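Side-chain contacts in 3-hydroxyacyl-CoA dehydrogenase (Burkholderia thailandensis, PDB 4XGN), which probably catalyses the NAD-dependent interconversion of 3-hydroxyacyl-CoA and 3-oxoacyl-CoA, as a member of the short-chain dehydrogenase/reductase family with a Rossmann fold: residues A27-L32 against M233-I238; G58-R63 against V76-K81; C64-E69 against I116-I121; G122-I127 against L178-D183; P196-F199 against M203-G206. All blocks are in the same frame, centred on the assembly; numbering follows the deposited sequence. Where two conformers were deposited one is given.

Contact 1. Residues A27-L32 against M233-I238; sequences AGTARL and MLVRQI
Leu32 and Thr29 of one helix meet Met233, Val235 and Arg236 of another, a helix-on-helix contact in the Rossmann fold between the first helix after strand 15-19 and the helix that precedes the last strand. The segment axes cross at -57° and come no closer than 9.8 Å; at this spacing, contact is made mainly by side chains. At Met233 the backbone does most of the touching: its N lies 3.7 Å from Leu32 CD1. The Met233 side chain starts off away from the other helix and packs near Asn241 of a second subunit, although its CG still brushes Leu32 CD1. Val235 points toward the partner helix and also rests on Ile194 of strand 189-196. Its CG1 meets Thr29 CG2 at 4.0 Å, the two short side chains crossing at about a right angle, while Thr29 OG1 is satisfied by Leu25 O, one turn back. Arg236 contributes its aliphatic stem; the charged end is extended onward, with NE in a salt bridge to Glu240. With CG anti to the backbone N (chi1 -179°), Leu32 lies across this stem, and its CD2 sits 3.8 Å from both CB and CD of Arg236.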
# COMPACT_ATOMS: atom_id res chain seq x y z
N ALA A 27 -14.42 13.05 21.48
CA ALA A 27 -15.69 13.42 22.12
C ALA A 27 -16.85 12.66 21.46
O ALA A 27 -17.70 12.07 22.14
CB ALA A 27 -15.95 14.91 22.06
N GLY A 28 -16.86 12.62 20.12
CA GLY A 28 -17.92 11.91 19.41
C GLY A 28 -17.90 10.43 19.72
O GLY A 28 -18.96 9.80 19.90
N THR A 29 -16.69 9.88 19.84
CA THR A 29 -16.52 8.49 20.23
C THR A 29 -17.07 8.21 21.63
O THR A 29 -17.79 7.24 21.85
CB THR A 29 -15.04 8.06 20.13
OG1 THR A 29 -14.61 8.22 18.76
CG2 THR A 29 -14.87 6.58 20.47
N ALA A 30 -16.71 9.08 22.55
CA ALA A 30 -17.17 9.02 23.93
C ALA A 30 -18.68 9.01 24.00
O ALA A 30 -19.25 8.21 24.74
CB ALA A 30 -16.59 10.19 24.74
N ARG A 31 -19.33 9.87 23.23
CA ARG A 31 -20.76 9.98 23.23
C ARG A 31 -21.39 8.69 22.75
O ARG A 31 -22.32 8.16 23.39
CB ARG A 31 -21.25 11.14 22.38
CG ARG A 31 -20.90 12.50 22.92
CD ARG A 31 -21.43 13.58 21.98
NE ARG A 31 -20.97 14.88 22.40
CZ ARG A 31 -21.46 15.59 23.38
NH1 ARG A 31 -22.48 15.16 24.12
NH2 ARG A 31 -20.91 16.76 23.63
N LEU A 32 -20.88 8.16 21.63
CA LEU A 32 -21.49 7.00 21.03
C LEU A 32 -21.32 5.79 21.93
O LEU A 32 -22.28 5.01 22.07
CB LEU A 32 -20.93 6.73 19.61
CG LEU A 32 -21.52 5.54 18.87
CD1 LEU A 32 -21.41 5.75 17.37
CD2 LEU A 32 -20.77 4.23 19.09
N MET A 233 -18.80 5.53 14.71
CA MET A 233 -19.46 4.34 14.21
C MET A 233 -18.44 3.29 13.80
O MET A 233 -18.65 2.09 14.07
CB MET A 233 -20.29 4.65 12.96
CG MET A 233 -21.62 5.37 13.15
SD MET A 233 -22.21 5.77 11.46
CE MET A 233 -22.20 4.12 10.82
N LEU A 234 -17.35 3.72 13.13
CA LEU A 234 -16.33 2.78 12.74
C LEU A 234 -15.57 2.23 13.93
O LEU A 234 -15.22 1.06 13.98
CB LEU A 234 -15.37 3.40 11.72
CG LEU A 234 -14.29 2.48 11.12
CD1 LEU A 234 -14.86 1.22 10.52
CD2 LEU A 234 -13.46 3.29 10.15
N VAL A 235 -15.32 3.07 14.93
CA VAL A 235 -14.71 2.56 16.16
C VAL A 235 -15.58 1.40 16.74
O VAL A 235 -15.08 0.36 17.17
CB VAL A 235 -14.53 3.68 17.25
CG1 VAL A 235 -14.09 3.10 18.59
CG2 VAL A 235 -13.54 4.73 16.80
N ARG A 236 -16.88 1.64 16.85
CA ARG A 236 -17.78 0.59 17.40
C ARG A 236 -17.71 -0.69 16.59
O ARG A 236 -17.64 -1.78 17.13
CB ARG A 236 -19.21 1.13 17.43
CG ARG A 236 -20.24 0.09 17.79
CD ARG A 236 -21.58 0.67 18.17
NE ARG A 236 -22.36 -0.42 18.73
CZ ARG A 236 -23.52 -0.27 19.37
NH1 ARG A 236 -24.11 0.92 19.43
NH2 ARG A 236 -24.13 -1.33 19.90
N GLN A 237 -17.66 -0.57 15.26
CA GLN A 237 -17.55 -1.79 14.40
C GLN A 237 -16.27 -2.55 14.71
O GLN A 237 -16.26 -3.77 14.77
CB GLN A 237 -17.67 -1.43 12.93
CG GLN A 237 -17.24 -2.54 11.96
CD GLN A 237 -18.15 -3.76 11.91
OE1 GLN A 237 -17.76 -4.80 11.35
NE2 GLN A 237 -19.35 -3.67 12.51
N ILE A 238 -15.15 -1.83 14.86
CA ILE A 238 -13.92 -2.46 15.23
C ILE A 238 -14.00 -3.17 16.57
O ILE A 238 -13.56 -4.31 16.69
CB ILE A 238 -12.75 -1.46 15.22
CG1 ILE A 238 -12.46 -1.00 13.79
CG2 ILE A 238 -11.54 -2.08 15.96
CD1 ILE A 238 -11.62 0.26 13.69

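Contact 2. Residues G58-R63 against V76-K81; sequences GGVFVR and VAAATK
Val62 and Ala78 form the tight part of this contact, where strand 60-63, the outermost strand at one end of the parallel sheet within the chain, is met by helix 69-82. The helix follows the strand after a short loop and leads back across the sheet to strand 85-90, a classic beta-alpha-beta crossover. Val62 CG2 and Ala78 CB approach to 3.6 Å, both side chains setting out toward the partner segment. The first torsion of Val62 sets CG1 anti to the backbone N (chi1 178°), which leaves CG2 to make the touch. Behind them Val62 and Ala79 also touch Val41 of the adjacent strand 39-44. The looser side is at Val60, nearer the start of the strand, whose CG1 stands 4.2 Å from Ala78 CB. All three touching residues are partly exposed, as befits a surface contact. Phe61, between the two valines, turns away toward helix 47-57. Because only methyl groups meet, the contact is non-directional; its small area at the surface suggests a modest contribution from excluded water, and the small alanine suits a close approach.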
# COMPACT_ATOMS: atom_id res chain seq x y z
N GLY A 58 -21.45 10.77 32.44
CA GLY A 58 -21.34 9.90 33.59
C GLY A 58 -20.05 9.10 33.66
O GLY A 58 -20.04 8.05 34.28
N GLY A 59 -18.95 9.61 33.06
CA GLY A 59 -17.66 8.96 33.13
C GLY A 59 -16.66 9.71 33.99
O GLY A 59 -17.06 10.42 34.93
N VAL A 60 -15.38 9.54 33.69
CA VAL A 60 -14.29 10.12 34.49
C VAL A 60 -13.36 10.88 33.56
O VAL A 60 -13.09 10.41 32.47
CB VAL A 60 -13.52 8.98 35.22
CG1 VAL A 60 -12.23 9.46 35.88
CG2 VAL A 60 -14.44 8.26 36.21
N PHE A 61 -12.94 12.06 33.98
CA PHE A 61 -11.84 12.77 33.29
C PHE A 61 -10.54 12.69 34.05
O PHE A 61 -10.49 12.84 35.28
CB PHE A 61 -12.20 14.25 33.10
CG PHE A 61 -11.10 15.05 32.52
CD1 PHE A 61 -10.79 14.92 31.20
CD2 PHE A 61 -10.34 15.91 33.28
CE1 PHE A 61 -9.73 15.61 30.64
CE2 PHE A 61 -9.27 16.62 32.73
CZ PHE A 61 -8.98 16.47 31.41
N VAL A 62 -9.44 12.52 33.31
CA VAL A 62 -8.08 12.60 33.84
C VAL A 62 -7.28 13.55 32.95
O VAL A 62 -7.17 13.33 31.74
CB VAL A 62 -7.42 11.22 33.82
CG1 VAL A 62 -5.98 11.26 34.32
CG2 VAL A 62 -8.29 10.22 34.54
N ARG A 63 -6.72 14.62 33.54
CA ARG A 63 -5.76 15.46 32.80
C ARG A 63 -4.55 14.61 32.44
O ARG A 63 -3.86 14.09 33.32
CB ARG A 63 -5.34 16.66 33.62
CG ARG A 63 -4.54 17.68 32.83
CD ARG A 63 -3.09 17.35 32.60
NE ARG A 63 -2.38 18.42 31.89
CZ ARG A 63 -1.12 18.32 31.48
NH1 ARG A 63 -0.38 17.26 31.77
NH2 ARG A 63 -0.58 19.33 30.83
N VAL A 76 -4.84 5.14 32.70
CA VAL A 76 -5.15 3.70 32.74
C VAL A 76 -5.64 3.25 34.12
O VAL A 76 -6.56 2.40 34.19
CB VAL A 76 -3.99 2.85 32.20
CG1 VAL A 76 -4.24 1.35 32.36
CG2 VAL A 76 -3.77 3.22 30.77
N ALA A 77 -5.07 3.80 35.18
CA ALA A 77 -5.51 3.49 36.54
C ALA A 77 -6.95 3.89 36.79
O ALA A 77 -7.72 3.12 37.40
CB ALA A 77 -4.61 4.13 37.56
N ALA A 78 -7.31 5.09 36.35
CA ALA A 78 -8.67 5.56 36.47
C ALA A 78 -9.64 4.62 35.74
O ALA A 78 -10.69 4.27 36.26
CB ALA A 78 -8.81 6.96 35.94
N ALA A 79 -9.25 4.15 34.55
CA ALA A 79 -10.10 3.22 33.82
C ALA A 79 -10.27 1.89 34.55
O ALA A 79 -11.41 1.42 34.70
CB ALA A 79 -9.57 2.99 32.41
N THR A 80 -9.19 1.31 35.06
CA THR A 80 -9.32 0.00 35.74
C THR A 80 -10.04 0.10 37.10
O THR A 80 -10.71 -0.83 37.51
CB THR A 80 -7.98 -0.74 35.85
OG1 THR A 80 -7.11 -0.00 36.68
CG2 THR A 80 -7.33 -0.90 34.47
N LYS A 81 -9.95 1.25 37.76
CA LYS A 81 -10.77 1.54 38.96
C LYS A 81 -12.25 1.62 38.59
O LYS A 81 -13.10 1.13 39.34
CB LYS A 81 -10.35 2.88 39.59
CG LYS A 81 -11.03 3.14 40.93
CD LYS A 81 -10.69 4.51 41.49
CE LYS A 81 -11.61 4.76 42.67
NZ LYS A 81 -11.41 6.15 43.16

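Contact 3. Residues C64-E69 against I116-I121; sequences CDVARE and ITVNLI. With NAD (nicotinamide-adenine-dinucleotide), chain I.
Val66 and Ala67 pack against Val118 and Thr117 in a loop-on-helix contact beside the adenine pocket, where the loop after strand 60-63 meets helix 109-135. Ala67 CB touches Thr117 CG2 at 3.7 Å. Val66 CG2 occupies the crowded position between its own backbone N and carbonyl carbon, and from there lies 3.7 Å from Val118 O. The adenine is gripped by the loop in the manner known from classical short-chain dehydrogenases. Its N6A donates to Asp65 OD1, and its N1A accepts an almost straight bond from Val66 N (171°). Asp65 OD1 also takes Ala67 N at 3.0 Å, from above the carboxylate plane, closing an Asx turn that should steady the carboxylate for the amino group. Val118 CG1 completes the fit, 3.7 Å from N6A. Val66 O receives a hydrogen bond from Asn125 ND2, farther along helix 109-135. Around this site Cys64 is backbone-bonded to Asp44 at the end of strand 39-44 and touches Ala75 of helix 69-82, while Val66 rests on Met126 of helix 109-135.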
# COMPACT_ATOMS: atom_id res chain seq x y z
N CYS A 64 -4.34 14.43 31.14
CA CYS A 64 -3.37 13.48 30.65
C CYS A 64 -2.69 13.99 29.40
O CYS A 64 -3.33 14.22 28.37
CB CYS A 64 -4.04 12.12 30.46
SG CYS A 64 -3.04 10.89 29.56
N ASP A 65 -1.40 14.28 29.52
CA ASP A 65 -0.56 14.53 28.36
C ASP A 65 -0.07 13.20 27.93
O ASP A 65 0.68 12.55 28.65
CB ASP A 65 0.60 15.44 28.71
CG ASP A 65 1.46 15.85 27.52
OD1 ASP A 65 1.49 15.11 26.48
OD2 ASP A 65 2.13 16.93 27.67
N VAL A 66 -0.51 12.76 26.76
CA VAL A 66 -0.20 11.42 26.31
C VAL A 66 1.30 11.14 26.12
O VAL A 66 1.69 9.98 26.08
CB VAL A 66 -0.93 11.05 24.96
CG1 VAL A 66 -2.44 11.02 25.15
CG2 VAL A 66 -0.52 11.98 23.84
N ALA A 67 2.12 12.18 26.06
CA ALA A 67 3.56 12.01 25.98
C ALA A 67 4.24 11.69 27.30
O ALA A 67 5.43 11.39 27.30
CB ALA A 67 4.23 13.20 25.32
N ARG A 68 3.52 11.78 28.41
CA ARG A 68 4.12 11.56 29.74
C ARG A 68 3.78 10.19 30.26
O ARG A 68 2.55 9.82 30.29
CB ARG A 68 3.64 12.61 30.74
CG ARG A 68 4.23 14.00 30.53
CD ARG A 68 3.91 15.03 31.64
NE ARG A 68 3.62 14.59 33.06
CZ ARG A 68 4.49 14.61 34.08
NH1 ARG A 68 5.74 14.96 33.90
NH2 ARG A 68 4.14 14.19 35.29
N GLU A 69 4.78 9.44 30.71
CA GLU A 69 4.50 8.14 31.31
C GLU A 69 3.53 8.23 32.50
O GLU A 69 2.62 7.41 32.63
CB GLU A 69 5.79 7.52 31.84
CG GLU A 69 5.58 6.23 32.61
CD GLU A 69 6.87 5.48 32.72
OE1 GLU A 69 7.64 5.84 33.62
OE2 GLU A 69 7.14 4.58 31.91
N ILE A 116 5.61 14.69 16.21
CA ILE A 116 5.96 13.29 16.39
C ILE A 116 5.73 12.84 17.84
O ILE A 116 5.23 11.73 18.08
CB ILE A 116 7.40 13.00 15.89
CG1 ILE A 116 7.37 12.61 14.43
CG2 ILE A 116 8.06 11.86 16.66
CD1 ILE A 116 6.83 13.65 13.45
N THR A 117 6.11 13.69 18.78
CA THR A 117 5.97 13.35 20.20
C THR A 117 4.52 13.19 20.65
O THR A 117 4.18 12.19 21.31
CB THR A 117 6.77 14.31 21.10
OG1 THR A 117 8.15 14.18 20.74
CG2 THR A 117 6.55 13.99 22.55
N VAL A 118 3.65 14.10 20.25
CA VAL A 118 2.27 13.96 20.61
C VAL A 118 1.60 12.83 19.88
O VAL A 118 0.93 12.00 20.48
CB VAL A 118 1.50 15.26 20.40
CG1 VAL A 118 0.02 15.08 20.67
CG2 VAL A 118 2.07 16.34 21.30
N ASN A 119 1.76 12.81 18.54
CA ASN A 119 0.95 11.95 17.71
C ASN A 119 1.41 10.52 17.70
O ASN A 119 0.58 9.62 17.62
CB ASN A 119 0.94 12.48 16.28
CG ASN A 119 0.19 13.79 16.12
OD1 ASN A 119 -0.37 14.35 17.08
ND2 ASN A 119 0.14 14.27 14.89
N LEU A 120 2.72 10.30 17.73
CA LEU A 120 3.27 8.98 17.55
C LEU A 120 3.77 8.42 18.87
O LEU A 120 3.30 7.38 19.30
CB LEU A 120 4.35 9.01 16.44
CG LEU A 120 5.08 7.70 16.16
CD1 LEU A 120 4.14 6.53 15.91
CD2 LEU A 120 6.05 7.87 15.02
N ILE A 121 4.72 9.10 19.50
CA ILE A 121 5.25 8.63 20.78
C ILE A 121 4.09 8.56 21.79
O ILE A 121 3.98 7.58 22.53
CB ILE A 121 6.42 9.50 21.27
CG1 ILE A 121 7.58 9.38 20.27
CG2 ILE A 121 6.83 9.07 22.69
CD1 ILE A 121 8.75 10.27 20.59
PA NAD I . -9.43 18.13 18.13
O1A NAD I . -8.41 19.21 18.14
O2A NAD I . -10.87 18.54 18.13
O5B NAD I . -9.19 17.10 19.33
C5B NAD I . -7.89 16.69 19.70
C4B NAD I . -7.83 16.54 21.23
O4B NAD I . -6.57 16.17 21.44
C3B NAD I . -8.02 17.90 21.95
O3B NAD I . -9.07 17.92 22.86
C2B NAD I . -6.60 18.06 22.54
O2B NAD I . -6.63 18.95 23.72
C1B NAD I . -6.13 16.83 22.73
N9A NAD I . -4.70 16.78 22.78
C8A NAD I . -3.78 17.42 22.00
N7A NAD I . -2.51 17.13 22.45
C5A NAD I . -2.70 16.30 23.46
C6A NAD I . -1.80 15.67 24.27
N6A NAD I . -0.37 15.78 24.29
N1A NAD I . -2.25 14.85 25.24
C2A NAD I . -3.59 14.64 25.43
N3A NAD I . -4.50 15.25 24.61
C4A NAD I . -4.02 16.08 23.66
O3 NAD I . -9.08 17.40 16.74
PN NAD I . -9.77 16.02 16.20
O1N NAD I . -10.20 16.33 14.80
O2N NAD I . -10.85 15.44 17.09
O5D NAD I . -8.50 15.01 16.14
C5D NAD I . -8.57 13.67 16.63
C4D NAD I . -7.60 12.77 15.97
O4D NAD I . -8.02 12.66 14.67
C3D NAD I . -6.17 13.37 15.92
O3D NAD I . -5.22 12.41 16.06
C2D NAD I . -6.19 13.97 14.48
O2D NAD I . -4.79 14.21 13.99
C1D NAD I . -6.81 13.06 13.77
N1N NAD I . -7.41 13.44 12.50
C2N NAD I . -8.30 14.47 12.35
C3N NAD I . -8.85 14.81 11.12
C7N NAD I . -9.79 15.96 10.92
O7N NAD I . -10.03 16.33 9.80
N7N NAD I . -10.42 16.58 12.03
C4N NAD I . -8.48 14.03 10.00
C5N NAD I . -7.62 12.98 10.15
C6N NAD I . -7.09 12.67 11.38

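Contact 4. Residues G122-I127 against L178-D183; sequences GTFNMI and LPIARD
Ile180 of helix 164-184 meets Ile127 and Phe124 of helix 109-135, joining the two long helices that, in short-chain dehydrogenases generally, form much of a subunit interface. Two kinds of apolar contact carry it. The first is aliphatic: Ile127 and Ile180 reach toward each other tip to tip, with their CG2 methyls 4.0 Å apart. In both residues CG2 is anti to the backbone N, which brings matching branches together, and the CD1 atoms meet as well. Ile127 also rests on Ile148 and Ser150 of strand 146-151. The second is methyl to ring: Ile180 CD1 comes to the edge of the Phe124 ring, near its plane, at 4.0 Å from CD1 of the phenylalanine. The same phenylalanine stacks with Phe112 of a third subunit. Among the polar groups, both Asp183 carboxylate oxygens are hydrogen-bonded to that third subunit, at Thr100 and Gly162. With all three touching residues buried, the contact between the segments is wholly apolar, and through Phe124 it continues into the subunit interface.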
# COMPACT_ATOMS: atom_id res chain seq x y z
N GLY A 122 3.25 9.61 21.80
CA GLY A 122 2.09 9.69 22.68
C GLY A 122 1.13 8.54 22.48
O GLY A 122 0.65 7.96 23.47
N THR A 123 0.83 8.22 21.23
CA THR A 123 -0.06 7.08 20.95
C THR A 123 0.57 5.76 21.44
O THR A 123 -0.10 4.96 22.10
CB THR A 123 -0.47 7.04 19.48
OG1 THR A 123 -1.49 8.03 19.27
CG2 THR A 123 -1.04 5.64 19.07
N PHE A 124 1.85 5.55 21.18
CA PHE A 124 2.51 4.36 21.67
C PHE A 124 2.54 4.28 23.21
O PHE A 124 2.33 3.20 23.77
CB PHE A 124 3.95 4.20 21.16
CG PHE A 124 4.56 2.89 21.58
CD1 PHE A 124 4.16 1.72 20.96
CD2 PHE A 124 5.45 2.81 22.65
CE1 PHE A 124 4.67 0.50 21.35
CE2 PHE A 124 5.98 1.61 23.04
CZ PHE A 124 5.60 0.43 22.38
N ASN A 125 2.75 5.41 23.86
CA ASN A 125 2.82 5.45 25.32
C ASN A 125 1.50 4.97 25.91
O ASN A 125 1.47 4.16 26.86
CB ASN A 125 3.13 6.88 25.78
CG ASN A 125 3.35 7.00 27.26
OD1 ASN A 125 3.90 6.11 27.91
ND2 ASN A 125 2.91 8.11 27.83
N MET A 126 0.40 5.42 25.32
CA MET A 126 -0.90 5.03 25.82
C MET A 126 -1.11 3.56 25.51
O MET A 126 -1.61 2.83 26.36
CB MET A 126 -1.99 5.86 25.18
CG MET A 126 -1.93 7.32 25.57
SD MET A 126 -2.01 7.75 27.32
CE MET A 126 -3.49 6.96 27.88
N ILE A 127 -0.73 3.10 24.32
CA ILE A 127 -0.91 1.68 23.98
C ILE A 127 -0.18 0.75 24.94
O ILE A 127 -0.76 -0.21 25.42
CB ILE A 127 -0.47 1.40 22.52
CG1 ILE A 127 -1.44 2.07 21.51
CG2 ILE A 127 -0.27 -0.09 22.24
CD1 ILE A 127 -0.98 2.01 20.07
N LEU A 178 0.55 -3.28 12.66
CA LEU A 178 0.81 -4.72 12.48
C LEU A 178 1.76 -5.34 13.51
O LEU A 178 1.39 -6.33 14.13
CB LEU A 178 1.26 -5.02 11.04
CG LEU A 178 1.58 -6.49 10.74
CD1 LEU A 178 0.39 -7.40 10.90
CD2 LEU A 178 2.19 -6.65 9.36
N PRO A 179 2.94 -4.73 13.78
CA PRO A 179 3.77 -5.33 14.83
C PRO A 179 3.12 -5.32 16.19
O PRO A 179 3.38 -6.24 16.96
CB PRO A 179 5.07 -4.49 14.82
CG PRO A 179 4.72 -3.25 14.06
CD PRO A 179 3.67 -3.67 13.06
N ILE A 180 2.33 -4.29 16.50
CA ILE A 180 1.70 -4.25 17.83
C ILE A 180 0.61 -5.33 17.90
O ILE A 180 0.51 -6.03 18.91
CB ILE A 180 1.16 -2.87 18.17
CG1 ILE A 180 2.32 -1.88 18.23
CG2 ILE A 180 0.40 -2.88 19.51
CD1 ILE A 180 1.88 -0.49 18.50
N ALA A 181 -0.16 -5.50 16.82
CA ALA A 181 -1.10 -6.62 16.76
C ALA A 181 -0.37 -7.96 16.93
O ALA A 181 -0.83 -8.87 17.65
CB ALA A 181 -1.86 -6.61 15.46
N ARG A 182 0.77 -8.10 16.29
CA ARG A 182 1.54 -9.30 16.44
C ARG A 182 2.05 -9.51 17.89
O ARG A 182 1.95 -10.64 18.40
CB ARG A 182 2.69 -9.36 15.44
CG ARG A 182 2.19 -9.52 14.01
CD ARG A 182 3.26 -9.19 12.99
NE ARG A 182 2.96 -9.80 11.70
CZ ARG A 182 3.77 -9.86 10.65
NH1 ARG A 182 4.95 -9.27 10.64
NH2 ARG A 182 3.38 -10.52 9.58
N ASP A 183 2.57 -8.45 18.50
CA ASP A 183 3.04 -8.44 19.89
C ASP A 183 1.95 -8.87 20.85
O ASP A 183 2.23 -9.59 21.81
CB ASP A 183 3.42 -7.02 20.34
CG ASP A 183 4.81 -6.62 19.98
OD1 ASP A 183 5.58 -7.44 19.42
OD2 ASP A 183 5.12 -5.44 20.19

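Contact 5. Residues P196-F199 against M203-G206; sequences PGIF and MLLG. With NAD (nicotinamide-adenine-dinucleotide), chain I.
Phe199 N donates to the carboxamide oxygen O7N of NAD at 2.9 Å and 165°, while Leu204 closes over the carbonyl of the same phenylalanine. Two groups approach that carbonyl here. The amide nitrogen N7N of NAD gives it a longer, more bent bond of 3.3 Å, and Leu204 CD1 lies 3.4 Å from Phe199 O. Backbone N-H and C=O of one residue thus hold both ends of the carboxamide and should fix its rotation, a feature of the loop that follows the sixth strand in short-chain dehydrogenases. Leu204 reaches this place because its CG stands anti to the carbonyl carbon (chi1 -49°); CD1 also meets Ile198 CG2 at 4.2 Å, the side chains crossing at about a right angle. The cofactor is touched by apolar groups too. Pro196 CB is 3.5 Å from NAD C5N, and Met203, bent at its third torsion, places SD 3.8 Å from C2N, while its CB lies beside the bridging oxygen O3. The loop leaves the end of strand 189-196; Pro196 and Phe199 each touch Leu25 of helix 24-35 and Tyr231 of helix 228-240, while Ile198 touches Leu215 and Leu204 touches Gln212 of helix 209-216.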
# COMPACT_ATOMS: atom_id res chain seq x y z
N PRO A 196 -8.64 8.83 9.11
CA PRO A 196 -9.68 9.72 8.60
C PRO A 196 -9.22 10.68 7.52
O PRO A 196 -8.03 11.04 7.45
CB PRO A 196 -10.14 10.51 9.87
CG PRO A 196 -9.50 9.79 11.03
CD PRO A 196 -8.29 9.12 10.52
N GLY A 197 -10.15 11.08 6.66
CA GLY A 197 -9.91 12.12 5.69
C GLY A 197 -10.04 13.52 6.27
O GLY A 197 -9.07 14.05 6.83
N ILE A 198 -11.21 14.15 6.10
CA ILE A 198 -11.40 15.49 6.64
C ILE A 198 -12.70 15.50 7.39
O ILE A 198 -13.75 15.21 6.80
CB ILE A 198 -11.41 16.60 5.57
CG1 ILE A 198 -10.33 16.37 4.51
CG2 ILE A 198 -11.23 17.96 6.26
CD1 ILE A 198 -10.67 17.08 3.23
N PHE A 199 -12.61 15.86 8.67
CA PHE A 199 -13.72 15.81 9.60
C PHE A 199 -13.97 17.15 10.23
O PHE A 199 -13.02 17.87 10.56
CB PHE A 199 -13.50 14.73 10.68
CG PHE A 199 -13.90 13.37 10.23
CD1 PHE A 199 -13.16 12.69 9.25
CD2 PHE A 199 -15.07 12.79 10.70
CE1 PHE A 199 -13.55 11.45 8.81
CE2 PHE A 199 -15.44 11.55 10.27
CZ PHE A 199 -14.71 10.88 9.32
N MET A 203 -10.13 20.83 15.18
CA MET A 203 -8.84 20.78 14.48
C MET A 203 -8.79 21.75 13.30
O MET A 203 -7.70 22.22 12.95
CB MET A 203 -8.49 19.37 14.01
CG MET A 203 -7.07 19.28 13.42
SD MET A 203 -6.45 17.62 13.39
CE MET A 203 -5.61 17.57 14.98
N LEU A 204 -9.95 22.02 12.68
CA LEU A 204 -10.05 22.94 11.55
C LEU A 204 -10.28 24.42 11.96
O LEU A 204 -10.49 25.25 11.09
CB LEU A 204 -11.17 22.52 10.59
CG LEU A 204 -11.18 21.05 10.16
CD1 LEU A 204 -12.26 20.84 9.11
CD2 LEU A 204 -9.85 20.54 9.67
N LEU A 205 -10.27 24.73 13.26
CA LEU A 205 -10.35 26.12 13.71
C LEU A 205 -9.20 26.90 13.06
O LEU A 205 -8.06 26.41 12.96
CB LEU A 205 -10.34 26.17 15.26
CG LEU A 205 -10.50 27.51 16.00
CD1 LEU A 205 -11.58 27.45 17.09
CD2 LEU A 205 -9.14 27.94 16.58
N GLY A 206 -9.51 28.07 12.51
CA GLY A 206 -8.51 28.82 11.72
C GLY A 206 -8.41 28.46 10.25
O GLY A 206 -7.61 29.05 9.53
PA NAD I . -9.43 18.13 18.13
O1A NAD I . -8.41 19.21 18.14
O2A NAD I . -10.87 18.54 18.13
O5B NAD I . -9.19 17.10 19.33
C5B NAD I . -7.89 16.69 19.70
C4B NAD I . -7.83 16.54 21.23
O4B NAD I . -6.57 16.17 21.44
C3B NAD I . -8.02 17.90 21.95
O3B NAD I . -9.07 17.92 22.86
C2B NAD I . -6.60 18.06 22.54
O2B NAD I . -6.63 18.95 23.72
C1B NAD I . -6.13 16.83 22.73
N9A NAD I . -4.70 16.78 22.78
C8A NAD I . -3.78 17.42 22.00
N7A NAD I . -2.51 17.13 22.45
C5A NAD I . -2.70 16.30 23.46
C6A NAD I . -1.80 15.67 24.27
N6A NAD I . -0.37 15.78 24.29
N1A NAD I . -2.25 14.85 25.24
C2A NAD I . -3.59 14.64 25.43
N3A NAD I . -4.50 15.25 24.61
C4A NAD I . -4.02 16.08 23.66
O3 NAD I . -9.08 17.40 16.74
PN NAD I . -9.77 16.02 16.20
O1N NAD I . -10.20 16.33 14.80
O2N NAD I . -10.85 15.44 17.09
O5D NAD I . -8.50 15.01 16.14
C5D NAD I . -8.57 13.67 16.63
C4D NAD I . -7.60 12.77 15.97
O4D NAD I . -8.02 12.66 14.67
C3D NAD I . -6.17 13.37 15.92
O3D NAD I . -5.22 12.41 16.06
C2D NAD I . -6.19 13.97 14.48
O2D NAD I . -4.79 14.21 13.99
C1D NAD I . -6.81 13.06 13.77
N1N NAD I . -7.41 13.44 12.50
C2N NAD I . -8.30 14.47 12.35
C3N NAD I . -8.85 14.81 11.12
C7N NAD I . -9.79 15.96 10.92
O7N NAD I . -10.03 16.33 9.80
N7N NAD I . -10.42 16.58 12.03
C4N NAD I . -8.48 14.03 10.00
C5N NAD I . -7.62 12.98 10.15
C6N NAD I . -7.09 12.67 11.38

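Overall arrangement
From the N terminus, helix 24-35 opens contact 1, whose loop closes only at helix 228-240, so contacts 2 to 5 all nest inside it. Contact 2 closes a short local loop between strand 60-63 and helix 69-82. It crosses contact 3, whose first segment directly follows that strand and whose partner lies on helix 109-135. Contact 4 continues along this helix and closes at helix 164-184; contacts 3 and 4 touch, Val66 O with Asn125 ND2, besides following one another along helix 109-135. Contact 5 comes afterwards, within the loop beyond strand 189-196. Contacts 3 and 5, about 20 Å apart between centres, hold the adenine and nicotinamide ends of one NAD.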